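Local structure of toxin protein (Yersinia entomophaga, 6AQK) at residues Lys14-Glu26 against Val174-Thr186. The protein is the C-terminal toxin domain of RHS2, which probably acts as an ADP-ribosyltransferase, transferring ADP-ribose from NAD+ to a target. Numbering follows the deposited sequence.
Sequences KEDPALYKQQGGE and VSEGLYASEGEVT
Gln23 reaches from helix 19-23 into the loop that leads to strand 184-187, using both ends of its amide. Its OE1 accepts a hydrogen bond from Leu178 N at 3.0 Å, the donor sitting above the carbonyl plane, 47° out of it. NE2 donates to a water 2.6 Å away, which donates to Glu184 OE1 and bonds Thr186 OG1, so both ends fix the amide's rotation. An extended chain beyond CG (chi2 169°) carries the amide this far.

Tyr20 lays one ring face against Gly177, a CH-pi contact with CA 4.2 Å from the ring centroid. Ring and amide hold the start of the type I turn Gly177-Ala180, where Gly177 has no side chain to block Gln23 OE1. Tyr20 CD1 packs on Leu178 CB, while Leu178 CD2 reaches Gly24 CA at 3.6 Å. Leu19 CD2 lies 3.7 Å from Glu176 O and touches Val174 CG2 more loosely. Pro17 CG meets Glu176 OE1 at 3.9 Å, while OE2 is hydrogen-bonded to His95 ND1.

The 174-186 loop, closed by paired Val174-Thr186 backbone hydrogen bonds and tied to strand 145-148 through Val185 and Thr147, meets the N-terminal helices: Ala18 packs on helix 74-90 and Gln22 on helix 27-39.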
loop_
_atom_site.group_PDB
_atom_site.type_symbol
_atom_site.label_atom_id
_atom_site.label_comp_id
_atom_site.label_asym_id
_atom_site.label_seq_id
_atom_site.Cartn_x
_atom_site.Cartn_y
_atom_site.Cartn_z
ATOM N N LYS A 14 -1.869 8.116 27.519
ATOM C CA LYS A 14 -2.697 8.591 26.381
ATOM C C LYS A 14 -1.760 9.095 25.239
ATOM O O LYS A 14 -1.903 10.220 24.759
ATOM C CB LYS A 14 -3.643 9.695 26.884
ATOM N N GLU A 15 -0.792 8.273 24.827
ATOM C CA GLU A 15 0.142 8.651 23.754
ATOM C C GLU A 15 -0.568 8.769 22.378
ATOM O O GLU A 15 -1.462 7.979 22.046
ATOM C CB GLU A 15 1.263 7.625 23.644
ATOM C CG GLU A 15 2.019 7.334 24.930
ATOM C CD GLU A 15 2.831 8.516 25.369
ATOM O OE1 GLU A 15 2.768 8.862 26.575
ATOM O OE2 GLU A 15 3.515 9.094 24.496
ATOM N N ASP A 16 -0.143 9.707 21.538
ATOM C CA ASP A 16 -0.632 9.702 20.141
ATOM C C ASP A 16 -0.208 8.353 19.513
ATOM O O ASP A 16 0.887 7.885 19.767
ATOM C CB ASP A 16 -0.078 10.815 19.253
ATOM C CG ASP A 16 -0.646 12.181 19.548
ATOM O OD1 ASP A 16 -1.692 12.278 20.223
ATOM O OD2 ASP A 16 -0.029 13.154 19.091
ATOM N N PRO A 17 -1.060 7.791 18.668
ATOM C CA PRO A 17 -0.696 6.640 17.827
ATOM C C PRO A 17 0.667 6.743 17.163
ATOM O O PRO A 17 1.023 7.773 16.584
ATOM C CB PRO A 17 -1.785 6.655 16.791
ATOM C CG PRO A 17 -3.008 7.128 17.539
ATOM C CD PRO A 17 -2.476 8.183 18.486
ATOM N N ALA A 18 1.486 5.719 17.346
ATOM C CA ALA A 18 2.733 5.610 16.667
ATOM C C ALA A 18 2.560 5.636 15.172
ATOM O O ALA A 18 3.483 6.054 14.458
ATOM C CB ALA A 18 3.440 4.342 17.105
ATOM N N LEU A 19 1.384 5.229 14.694
ATOM C CA LEU A 19 1.098 5.363 13.253
ATOM C C LEU A 19 1.368 6.763 12.658
ATOM O O LEU A 19 1.807 6.853 11.487
ATOM C CB LEU A 19 -0.328 4.918 12.937
ATOM C CG LEU A 19 -0.826 4.815 11.540
ATOM C CD1 LEU A 19 0.110 3.882 10.798
ATOM C CD2 LEU A 19 -2.230 4.224 11.506
ATOM N N TYR A 20 1.121 7.843 13.431
ATOM C CA TYR A 20 1.398 9.195 12.948
ATOM C C TYR A 20 2.839 9.347 12.486
ATOM O O TYR A 20 3.095 10.078 11.501
ATOM C CB TYR A 20 1.197 10.259 14.015
ATOM C CG TYR A 20 -0.236 10.645 14.274
ATOM C CD1 TYR A 20 -0.952 11.468 13.401
ATOM C CD2 TYR A 20 -0.837 10.307 15.473
ATOM C CE1 TYR A 20 -2.278 11.811 13.710
ATOM C CE2 TYR A 20 -2.136 10.635 15.780
ATOM C CZ TYR A 20 -2.853 11.368 14.927
ATOM O OH TYR A 20 -4.109 11.620 15.361
ATOM N N LYS A 21 3.782 8.786 13.235
ATOM C CA LYS A 21 5.203 8.817 12.829
ATOM C C LYS A 21 5.501 8.310 11.407
ATOM O O LYS A 21 6.352 8.860 10.724
ATOM C CB LYS A 21 6.137 8.125 13.844
ATOM C CG LYS A 21 6.202 8.801 15.227
ATOM C CD LYS A 21 6.948 7.922 16.220
ATOM N N GLN A 22 4.783 7.289 10.951
ATOM C CA GLN A 22 4.974 6.746 9.635
ATOM C C GLN A 22 4.292 7.583 8.538
ATOM O O GLN A 22 4.681 7.525 7.375
ATOM C CB GLN A 22 4.321 5.346 9.658
ATOM C CG GLN A 22 4.502 4.549 8.413
ATOM C CD GLN A 22 3.431 4.681 7.387
ATOM O OE1 GLN A 22 2.373 5.241 7.603
ATOM N NE2 GLN A 22 3.733 4.156 6.183
ATOM N N GLN A 23 3.209 8.286 8.892
ATOM C CA GLN A 23 2.338 8.986 7.903
ATOM C C GLN A 23 2.707 10.434 7.608
ATOM O O GLN A 23 2.245 10.965 6.607
ATOM C CB GLN A 23 0.923 9.060 8.444
ATOM C CG GLN A 23 0.240 7.733 8.509
ATOM C CD GLN A 23 -1.015 7.842 9.293
ATOM O OE1 GLN A 23 -1.048 8.439 10.396
ATOM N NE2 GLN A 23 -2.067 7.293 8.760
ATOM N N GLY A 24 3.514 11.034 8.453
ATOM C CA GLY A 24 3.877 12.454 8.353
ATOM C C GLY A 24 5.098 12.678 7.494
ATOM O O GLY A 24 5.367 11.918 6.538
ATOM N N GLY A 25 5.835 13.742 7.804
ATOM C CA GLY A 25 7.000 14.121 7.004
ATOM C C GLY A 25 8.155 13.114 7.054
ATOM O O GLY A 25 9.030 13.162 6.205
ATOM N N GLU A 26 8.147 12.166 7.999
ATOM C CA GLU A 26 9.158 11.098 7.987
ATOM C C GLU A 26 8.755 9.877 7.202
ATOM O O GLU A 26 9.512 8.897 7.149
ATOM C CB GLU A 26 9.460 10.715 9.391
ATOM C CG GLU A 26 10.021 11.927 10.098
ATOM C CD GLU A 26 11.060 11.505 11.065
ATOM O OE1 GLU A 26 10.645 10.981 12.088
ATOM O OE2 GLU A 26 12.270 11.617 10.761
ATOM N N VAL A 174 -8.010 0.488 9.709
ATOM C CA VAL A 174 -8.348 1.408 10.735
ATOM C C VAL A 174 -8.528 2.830 10.247
ATOM O O VAL A 174 -7.834 3.310 9.305
ATOM C CB VAL A 174 -7.258 1.376 11.780
ATOM C CG1 VAL A 174 -7.125 -0.003 12.379
ATOM C CG2 VAL A 174 -5.911 1.859 11.284
ATOM N N SER A 175 -9.464 3.507 10.886
ATOM C CA SER A 175 -9.678 4.910 10.677
ATOM C C SER A 175 -8.917 5.636 11.713
ATOM O O SER A 175 -9.462 6.062 12.724
ATOM C CB SER A 175 -11.178 5.201 10.689
ATOM O OG SER A 175 -11.384 6.566 10.499
ATOM N N GLU A 176 -7.614 5.730 11.525
ATOM C CA GLU A 176 -6.740 6.246 12.546
ATOM C C GLU A 176 -5.548 6.978 11.929
ATOM O O GLU A 176 -5.051 6.550 10.944
ATOM C CB GLU A 176 -6.262 5.048 13.387
ATOM C CG GLU A 176 -5.697 5.397 14.723
ATOM C CD GLU A 176 -6.734 5.880 15.712
ATOM O OE1 GLU A 176 -6.605 7.019 16.085
ATOM O OE2 GLU A 176 -7.687 5.175 16.104
ATOM N N GLY A 177 -5.100 8.069 12.533
ATOM C CA GLY A 177 -3.920 8.788 12.042
ATOM C C GLY A 177 -4.210 10.074 11.277
ATOM O O GLY A 177 -5.271 10.645 11.345
ATOM N N LEU A 178 -3.233 10.508 10.527
ATOM C CA LEU A 178 -3.125 11.869 10.158
ATOM C C LEU A 178 -4.191 12.272 9.160
ATOM O O LEU A 178 -4.602 13.430 9.142
ATOM C CB LEU A 178 -1.715 12.043 9.642
ATOM C CG LEU A 178 -1.104 13.342 9.149
ATOM C CD1 LEU A 178 -1.148 14.501 10.128
ATOM C CD2 LEU A 178 0.360 13.062 8.822
ATOM N N TYR A 179 -4.725 11.328 8.380
ATOM C CA TYR A 179 -5.715 11.659 7.361
ATOM C C TYR A 179 -7.015 10.923 7.595
ATOM O O TYR A 179 -7.872 10.915 6.705
ATOM C CB TYR A 179 -5.132 11.308 5.984
ATOM C CG TYR A 179 -3.842 12.058 5.717
ATOM C CD1 TYR A 179 -3.864 13.437 5.621
ATOM C CD2 TYR A 179 -2.622 11.417 5.663
ATOM C CE1 TYR A 179 -2.724 14.172 5.425
ATOM C CE2 TYR A 179 -1.435 12.164 5.463
ATOM C CZ TYR A 179 -1.521 13.542 5.346
ATOM O OH TYR A 179 -0.411 14.338 5.163
ATOM N N ALA A 180 -7.189 10.346 8.785
ATOM C CA ALA A 180 -8.452 9.670 9.125
ATOM C C ALA A 180 -9.651 10.585 8.941
ATOM O O ALA A 180 -10.632 10.176 8.376
ATOM C CB ALA A 180 -8.414 9.168 10.543
ATOM N N SER A 181 -9.524 11.844 9.326
ATOM C CA SER A 181 -10.648 12.806 9.204
ATOM C C SER A 181 -10.876 13.207 7.724
ATOM O O SER A 181 -11.892 13.770 7.424
ATOM C CB SER A 181 -10.394 14.045 10.099
ATOM O OG SER A 181 -9.305 14.819 9.585
ATOM N N GLU A 182 -9.959 12.856 6.801
ATOM C CA GLU A 182 -10.155 13.068 5.370
ATOM C C GLU A 182 -10.538 11.769 4.626
ATOM O O GLU A 182 -10.485 11.781 3.427
ATOM C CB GLU A 182 -8.936 13.741 4.779
ATOM C CG GLU A 182 -8.274 14.676 5.779
ATOM C CD GLU A 182 -7.658 15.868 5.127
ATOM O OE1 GLU A 182 -6.752 15.667 4.305
ATOM O OE2 GLU A 182 -8.090 17.000 5.446
ATOM N N GLY A 183 -10.979 10.702 5.357
ATOM C CA GLY A 183 -11.485 9.458 4.818
ATOM C C GLY A 183 -10.445 8.340 4.608
ATOM O O GLY A 183 -10.729 7.347 3.969
ATOM N N GLU A 184 -9.253 8.500 5.141
ATOM C CA GLU A 184 -8.195 7.497 4.875
ATOM C C GLU A 184 -8.412 6.328 5.830
ATOM O O GLU A 184 -8.635 6.554 7.044
ATOM C CB GLU A 184 -6.840 8.134 5.024
ATOM C CG GLU A 184 -5.673 7.188 4.814
ATOM C CD GLU A 184 -4.369 7.953 4.487
ATOM O OE1 GLU A 184 -3.442 8.029 5.327
ATOM O OE2 GLU A 184 -4.273 8.473 3.387
ATOM N N VAL A 185 -8.361 5.093 5.292
ATOM C CA VAL A 185 -8.379 3.876 6.081
ATOM C C VAL A 185 -7.049 3.169 5.865
ATOM O O VAL A 185 -6.705 2.877 4.742
ATOM C CB VAL A 185 -9.542 2.957 5.614
ATOM C CG1 VAL A 185 -9.470 1.608 6.287
ATOM C CG2 VAL A 185 -10.896 3.636 5.788
ATOM N N THR A 186 -6.346 2.851 6.930
ATOM C CA THR A 186 -5.047 2.228 6.824
ATOM C C THR A 186 -4.967 0.780 7.248
ATOM O O THR A 186 -5.679 0.330 8.212
ATOM C CB THR A 186 -4.087 3.069 7.711
ATOM O OG1 THR A 186 -4.310 4.460 7.431
ATOM C CG2 THR A 186 -2.584 2.723 7.464
HETATM O O HOH W 1 -2.168 5.929 6.508
#